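Side-chain contacts in multicopper oxidase (Pseudomonas thermotolerans, PDB 6VOW), which probably couples the one-electron oxidation of phenolic, laccase-type substrates to the reduction of dioxygen to water at its copper centres: residues A[69-74]-A[133-138]; A[96-101]-A[151-156]. All blocks are in the same frame, centred on the assembly; numbering follows the deposited sequence. Where two conformers were deposited one is given.

Contact 1: A[69-74]-A[133-138]; sequences VELRCR and FWYHPH. With C2O (Cu-O-Cu linkage), chain B.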
loop_
_atom_site.group_PDB
_atom_site.type_symbol
_atom_site.label_atom_id
_atom_site.label_comp_id
_atom_site.label_asym_id
_atom_site.label_seq_id
_atom_site.Cartn_x
_atom_site.Cartn_y
_atom_site.Cartn_z
ATOM N N VAL A 69 0.234 -11.698 8.732
ATOM C CA VAL A 69 -1.059 -12.317 8.603
ATOM C C VAL A 69 -2.078 -11.418 7.869
ATOM O O VAL A 69 -2.015 -10.159 7.944
ATOM C CB VAL A 69 -1.594 -12.584 10.005
ATOM C CG1 VAL A 69 -2.478 -11.416 10.397
ATOM C CG2 VAL A 69 -2.317 -13.909 10.048
ATOM N N GLU A 70 -2.996 -12.055 7.134
ATOM C CA GLU A 70 -4.053 -11.290 6.441
ATOM C C GLU A 70 -5.159 -10.816 7.440
ATOM O O GLU A 70 -5.691 -11.559 8.134
ATOM C CB GLU A 70 -4.646 -11.965 5.165
ATOM C CG GLU A 70 -5.460 -10.895 4.358
ATOM C CD GLU A 70 -5.943 -11.308 2.946
ATOM O OE1 GLU A 70 -7.165 -11.416 2.813
ATOM O OE2 GLU A 70 -5.172 -11.452 1.954
ATOM N N LEU A 71 -5.364 -9.540 7.581
ATOM C CA LEU A 71 -6.530 -9.088 8.350
ATOM C C LEU A 71 -7.760 -8.919 7.438
ATOM O O LEU A 71 -7.668 -8.296 6.313
ATOM C CB LEU A 71 -6.231 -7.820 9.104
ATOM C CG LEU A 71 -5.723 -7.907 10.537
ATOM C CD1 LEU A 71 -4.576 -8.759 10.739
ATOM C CD2 LEU A 71 -5.311 -6.536 11.003
ATOM N N ARG A 72 -8.895 -9.478 7.857
ATOM C CA ARG A 72 -10.151 -9.224 7.049
ATOM C C ARG A 72 -11.173 -8.497 7.862
ATOM O O ARG A 72 -11.319 -8.808 9.071
ATOM C CB ARG A 72 -10.892 -10.472 6.640
ATOM C CG ARG A 72 -10.118 -11.546 6.012
ATOM C CD ARG A 72 -9.799 -11.228 4.603
ATOM N NE ARG A 72 -10.912 -11.434 3.704
ATOM C CZ ARG A 72 -10.785 -11.839 2.438
ATOM N NH1 ARG A 72 -9.612 -12.118 1.847
ATOM N NH2 ARG A 72 -11.869 -11.955 1.759
ATOM N N CYS A 73 -11.840 -7.539 7.205
ATOM C CA CYS A 73 -13.018 -6.921 7.742
ATOM C C CYS A 73 -14.076 -6.868 6.642
ATOM O O CYS A 73 -13.905 -7.438 5.540
ATOM C CB CYS A 73 -12.724 -5.518 8.269
ATOM S SG CYS A 73 -13.976 -4.829 9.512
ATOM N N ARG A 74 -15.219 -6.259 6.937
ATOM C CA ARG A 74 -16.333 -6.220 5.983
ATOM C C ARG A 74 -16.703 -4.825 6.044
ATOM O O ARG A 74 -16.578 -4.237 7.135
ATOM C CB ARG A 74 -17.469 -7.147 6.489
ATOM C CG ARG A 74 -18.884 -6.914 5.974
ATOM C CD ARG A 74 -19.236 -7.921 4.917
ATOM N NE ARG A 74 -18.949 -9.273 5.386
ATOM C CZ ARG A 74 -18.763 -10.327 4.591
ATOM N NH1 ARG A 74 -18.806 -10.212 3.263
ATOM N NH2 ARG A 74 -18.508 -11.516 5.121
ATOM N N PHE A 133 -6.179 -3.032 1.421
ATOM C CA PHE A 133 -5.436 -1.999 2.142
ATOM C C PHE A 133 -4.280 -2.774 2.666
ATOM O O PHE A 133 -4.110 -4.001 2.362
ATOM C CB PHE A 133 -6.337 -1.333 3.232
ATOM C CG PHE A 133 -7.474 -0.665 2.646
ATOM C CD1 PHE A 133 -7.329 0.516 2.037
ATOM C CD2 PHE A 133 -8.669 -1.356 2.500
ATOM C CE1 PHE A 133 -8.389 1.109 1.381
ATOM C CE2 PHE A 133 -9.715 -0.825 1.816
ATOM C CZ PHE A 133 -9.590 0.444 1.276
ATOM N N TRP A 134 -3.477 -2.097 3.448
ATOM C CA TRP A 134 -2.419 -2.847 4.192
ATOM C C TRP A 134 -2.057 -2.097 5.429
ATOM O O TRP A 134 -2.513 -0.955 5.662
ATOM C CB TRP A 134 -1.149 -3.127 3.321
ATOM C CG TRP A 134 -0.430 -1.965 2.771
ATOM C CD1 TRP A 134 -0.915 -0.985 1.995
ATOM C CD2 TRP A 134 0.936 -1.679 2.988
ATOM N NE1 TRP A 134 0.075 -0.111 1.707
ATOM C CE2 TRP A 134 1.236 -0.550 2.282
ATOM C CE3 TRP A 134 1.944 -2.330 3.672
ATOM C CZ2 TRP A 134 2.485 0.014 2.303
ATOM C CZ3 TRP A 134 3.194 -1.815 3.652
ATOM C CH2 TRP A 134 3.476 -0.671 2.935
ATOM N N TYR A 135 -1.188 -2.703 6.184
ATOM C CA TYR A 135 -0.776 -2.156 7.457
ATOM C C TYR A 135 0.712 -2.365 7.677
ATOM O O TYR A 135 1.302 -3.395 7.302
ATOM C CB TYR A 135 -1.616 -2.832 8.565
ATOM C CG TYR A 135 -1.398 -4.317 8.740
ATOM C CD1 TYR A 135 -0.510 -4.764 9.684
ATOM C CD2 TYR A 135 -2.127 -5.260 8.030
ATOM C CE1 TYR A 135 -0.275 -6.102 9.902
ATOM C CE2 TYR A 135 -1.917 -6.627 8.268
ATOM C CZ TYR A 135 -0.964 -7.012 9.223
ATOM O OH TYR A 135 -0.651 -8.299 9.504
ATOM N N HIS A 136 1.278 -1.424 8.387
ATOM C CA HIS A 136 2.699 -1.452 8.634
ATOM C C HIS A 136 3.016 -0.408 9.666
ATOM O O HIS A 136 2.179 0.381 9.979
ATOM C CB HIS A 136 3.458 -1.128 7.332
ATOM C CG HIS A 136 3.109 0.197 6.761
ATOM N ND1 HIS A 136 3.603 1.388 7.247
ATOM C CD2 HIS A 136 2.289 0.516 5.739
ATOM C CE1 HIS A 136 3.106 2.392 6.536
ATOM N NE2 HIS A 136 2.318 1.879 5.595
ATOM N N PRO A 137 4.228 -0.433 10.214
ATOM C CA PRO A 137 4.575 0.567 11.222
ATOM C C PRO A 137 4.751 1.856 10.621
ATOM O O PRO A 137 4.893 1.952 9.404
ATOM C CB PRO A 137 5.921 0.079 11.777
ATOM C CG PRO A 137 5.860 -1.376 11.541
ATOM C CD PRO A 137 5.168 -1.554 10.249
ATOM N N HIS A 138 4.720 2.858 11.481
ATOM C CA HIS A 138 5.106 4.190 11.096
ATOM C C HIS A 138 6.179 4.761 12.030
ATOM O O HIS A 138 6.194 5.930 12.302
ATOM C CB HIS A 138 3.893 5.055 11.091
ATOM C CG HIS A 138 3.850 5.919 9.916
ATOM N ND1 HIS A 138 4.616 7.054 9.835
ATOM C CD2 HIS A 138 3.258 5.755 8.719
ATOM C CE1 HIS A 138 4.437 7.610 8.654
ATOM N NE2 HIS A 138 3.603 6.852 7.978
HETATM CU CU2 C2O B . 1.688 2.991 4.046
HETATM CU CU3 C2O B . 2.565 7.039 6.043
HETATM O O1 C2O B . 2.133 5.087 4.902
#
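The phenol of Y135 reaches across to the loop that leads into strand 71-74 and hydrogen-bonds the backbone: OH of Y135 donates to O of V69 at 2.8 Å. The acceptor is met on a lone pair, in the carbonyl plane, with a C=O...donor angle of 136°, and it lies at the edge of the ring, so the bond fixes the direction of the phenol's end. Y135 carries CG between its backbone N and carbonyl carbon (chi1 65°), which sends the ring out from strand 131-136 toward V69. Packing is tight around this bond: the L71 and Y135 side chains cross at about a right angle, with CD1 of L71 oblique to the ring, 4.2 Å from Y135 CE2. A phenylalanine in place of Y135 would keep the ring against L71 but would probably leave the V69 carbonyl without its side-chain donor. Away from this buried patch the partly exposed side of 69-74 is charged: R72 and E70 form a salt bridge, NH1 of R72 to OE1 of E70 at 2.7 Å, with OE1 of E70 near the guanidinium plane of R72, and E166 and E156 are further partners of R72. On the metal side, H136 and H138 bind different coppers of the Cu-O-Cu group, NE2 of H136 at 2.0 Å from CU2 and NE2 of H138 at 2.2 Å from CU3. ND1 of H136 donates to O of P137 at 2.6 Å, near the plane of its own ring, which helps fix the ring's rotation. H440 and H96 complete the histidine ligands of CU2, H393 and H438 those of CU3. Strand 151-156 lies between strands 71-74 and 131-136 in their sheet, L42 of strand 37-49 touches both V69 and Y135, and helix 141-146 packs L145 on W134 and H136.

Contact 2: A[96-101]-A[151-156]; sequences HGIRLP and GPLVVE. With C2O (Cu-O-Cu linkage), chain B.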
loop_
_atom_site.group_PDB
_atom_site.type_symbol
_atom_site.label_atom_id
_atom_site.label_comp_id
_atom_site.label_asym_id
_atom_site.label_seq_id
_atom_site.Cartn_x
_atom_site.Cartn_y
_atom_site.Cartn_z
ATOM N N HIS A 96 -2.880 1.518 6.246
ATOM C CA HIS A 96 -2.607 2.235 4.969
ATOM C C HIS A 96 -3.845 2.196 4.127
ATOM O O HIS A 96 -4.239 1.136 3.649
ATOM C CB HIS A 96 -1.401 1.613 4.190
ATOM C CG HIS A 96 -1.077 2.352 2.908
ATOM N ND1 HIS A 96 0.130 2.968 2.665
ATOM C CD2 HIS A 96 -1.835 2.601 1.814
ATOM C CE1 HIS A 96 0.124 3.512 1.467
ATOM N NE2 HIS A 96 -1.074 3.325 0.944
ATOM N N GLY A 97 -4.451 3.358 3.944
ATOM C CA GLY A 97 -5.543 3.576 3.032
ATOM C C GLY A 97 -6.909 3.762 3.743
ATOM O O GLY A 97 -7.891 4.228 3.144
ATOM N N ILE A 98 -6.969 3.380 5.004
ATOM C CA ILE A 98 -8.207 3.449 5.746
ATOM C C ILE A 98 -8.432 4.864 6.173
ATOM O O ILE A 98 -7.591 5.458 6.781
ATOM C CB ILE A 98 -8.213 2.550 7.015
ATOM C CG1 ILE A 98 -7.940 1.063 6.656
ATOM C CG2 ILE A 98 -9.562 2.714 7.762
ATOM C CD1 ILE A 98 -8.882 0.564 5.661
ATOM N N ARG A 99 -9.600 5.396 5.866
ATOM C CA ARG A 99 -10.053 6.667 6.426
ATOM C C ARG A 99 -10.632 6.368 7.825
ATOM O O ARG A 99 -11.730 5.967 7.986
ATOM C CB ARG A 99 -11.087 7.287 5.515
ATOM C CG ARG A 99 -10.619 7.296 4.072
ATOM C CD ARG A 99 -11.645 7.949 3.181
ATOM N NE ARG A 99 -12.774 7.035 2.992
ATOM C CZ ARG A 99 -14.053 7.365 3.034
ATOM N NH1 ARG A 99 -14.445 8.624 3.280
ATOM N NH2 ARG A 99 -14.965 6.417 2.827
ATOM N N LEU A 100 -9.815 6.552 8.826
ATOM C CA LEU A 100 -10.213 6.344 10.189
ATOM C C LEU A 100 -9.902 7.623 10.940
ATOM O O LEU A 100 -9.353 8.530 10.380
ATOM C CB LEU A 100 -9.423 5.201 10.757
ATOM C CG LEU A 100 -7.952 5.067 10.282
ATOM C CD1 LEU A 100 -7.005 6.255 10.614
ATOM C CD2 LEU A 100 -7.422 3.829 10.958
ATOM N N PRO A 101 -10.312 7.728 12.210
ATOM C CA PRO A 101 -9.994 8.924 12.978
ATOM C C PRO A 101 -8.534 9.002 13.280
ATOM O O PRO A 101 -7.869 7.940 13.471
ATOM C CB PRO A 101 -10.694 8.691 14.283
ATOM C CG PRO A 101 -11.879 7.966 13.860
ATOM C CD PRO A 101 -11.352 6.959 12.873
ATOM N N GLY A 151 1.746 -6.174 6.237
ATOM C CA GLY A 151 0.698 -7.196 6.010
ATOM C C GLY A 151 -0.441 -6.699 5.150
ATOM O O GLY A 151 -0.667 -5.497 5.071
ATOM N N PRO A 152 -1.205 -7.603 4.537
ATOM C CA PRO A 152 -2.418 -7.229 3.810
ATOM C C PRO A 152 -3.652 -7.093 4.729
ATOM O O PRO A 152 -3.791 -7.914 5.679
ATOM C CB PRO A 152 -2.619 -8.416 2.815
ATOM C CG PRO A 152 -1.857 -9.540 3.349
ATOM C CD PRO A 152 -1.060 -9.044 4.574
ATOM N N LEU A 153 -4.489 -6.075 4.454
ATOM C CA LEU A 153 -5.864 -5.893 5.027
ATOM C C LEU A 153 -6.916 -5.859 3.941
ATOM O O LEU A 153 -6.871 -5.007 3.058
ATOM C CB LEU A 153 -5.962 -4.601 5.794
ATOM C CG LEU A 153 -7.285 -4.135 6.357
ATOM C CD1 LEU A 153 -7.885 -5.221 7.196
ATOM C CD2 LEU A 153 -7.113 -2.851 7.135
ATOM N N VAL A 154 -7.815 -6.840 3.933
ATOM C CA VAL A 154 -8.963 -6.870 2.996
ATOM C C VAL A 154 -10.223 -6.408 3.705
ATOM O O VAL A 154 -10.565 -6.972 4.745
ATOM C CB VAL A 154 -9.196 -8.290 2.427
ATOM C CG1 VAL A 154 -10.351 -8.313 1.473
ATOM C CG2 VAL A 154 -7.965 -8.779 1.668
ATOM N N VAL A 155 -10.885 -5.379 3.173
ATOM C CA VAL A 155 -12.194 -5.011 3.567
ATOM C C VAL A 155 -13.151 -5.545 2.501
ATOM O O VAL A 155 -13.146 -5.067 1.377
ATOM C CB VAL A 155 -12.305 -3.492 3.802
ATOM C CG1 VAL A 155 -13.735 -3.115 4.279
ATOM C CG2 VAL A 155 -11.271 -3.060 4.881
ATOM N N GLU A 156 -13.876 -6.638 2.841
ATOM C CA GLU A 156 -14.826 -7.227 1.983
ATOM C C GLU A 156 -15.947 -6.216 1.603
ATOM O O GLU A 156 -16.356 -5.336 2.397
ATOM C CB GLU A 156 -15.369 -8.512 2.616
ATOM C CG GLU A 156 -14.287 -9.614 2.662
ATOM C CD GLU A 156 -14.685 -10.902 3.379
ATOM O OE1 GLU A 156 -15.905 -11.040 3.554
ATOM O OE2 GLU A 156 -13.806 -11.752 3.748
HETATM CU CU2 C2O B . 1.688 2.991 4.046
HETATM CU CU3 C2O B . 2.565 7.039 6.043
HETATM O O1 C2O B . 2.133 5.087 4.902
#
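I98 meets L153 and V155 inside the N-terminal cupredoxin-like domain, where the loop after strand 94-96 packs on strand 151-156 through aliphatic side chains. From its CB, which points toward the strand, I98 divides: CG2 lies anti to the backbone N, and CG1 stands beside that N (chi1 -58°), directed at the strand. CG1 of I98 is 4.0 Å from CD2 of L153, the two side chains crossing at about a right angle. One bond further, CD1 of I98 stays near that methyl, 4.1 Å from L153 CD2, and approaches CG2 of V155 more loosely at 4.4 Å. The I98 tip is therefore shared by two residues, two positions apart, on the same face of the strand. L153 holds CG anti to its own N (chi1 174°), extending CD2 toward the loop. F133 of strand 131-136 and F125 of strand 120-126 also touch I98. G97, just before it, has a positive phi of 107°, at which a side chain would jam against the preceding carbonyl. Just before G97 is H96, whose NE2 is hydrogen-bonded to OD1 of D413 while its ND1 binds the copper atom CU2 at 2.1 Å.

In the fold
Contacts 1 and 2 have centres about 6 Å apart and share one sheet, in which strand 94-96, ending at H96, pairs with strand 131-136 of contact 1. Their segments alternate along the chain. Backbone pairs join them: W134 O lies 2.6 Å from H96 N and F133 N 2.7 Å from L153 O, both probable hydrogen bonds. Contact 1 supplies two histidines to the Cu-O-Cu site and contact 2 one, and the two contacts meet at CU2. The touching side chains stand further back, with Y135 about 9 Å and I98 about 8 Å from a bound copper.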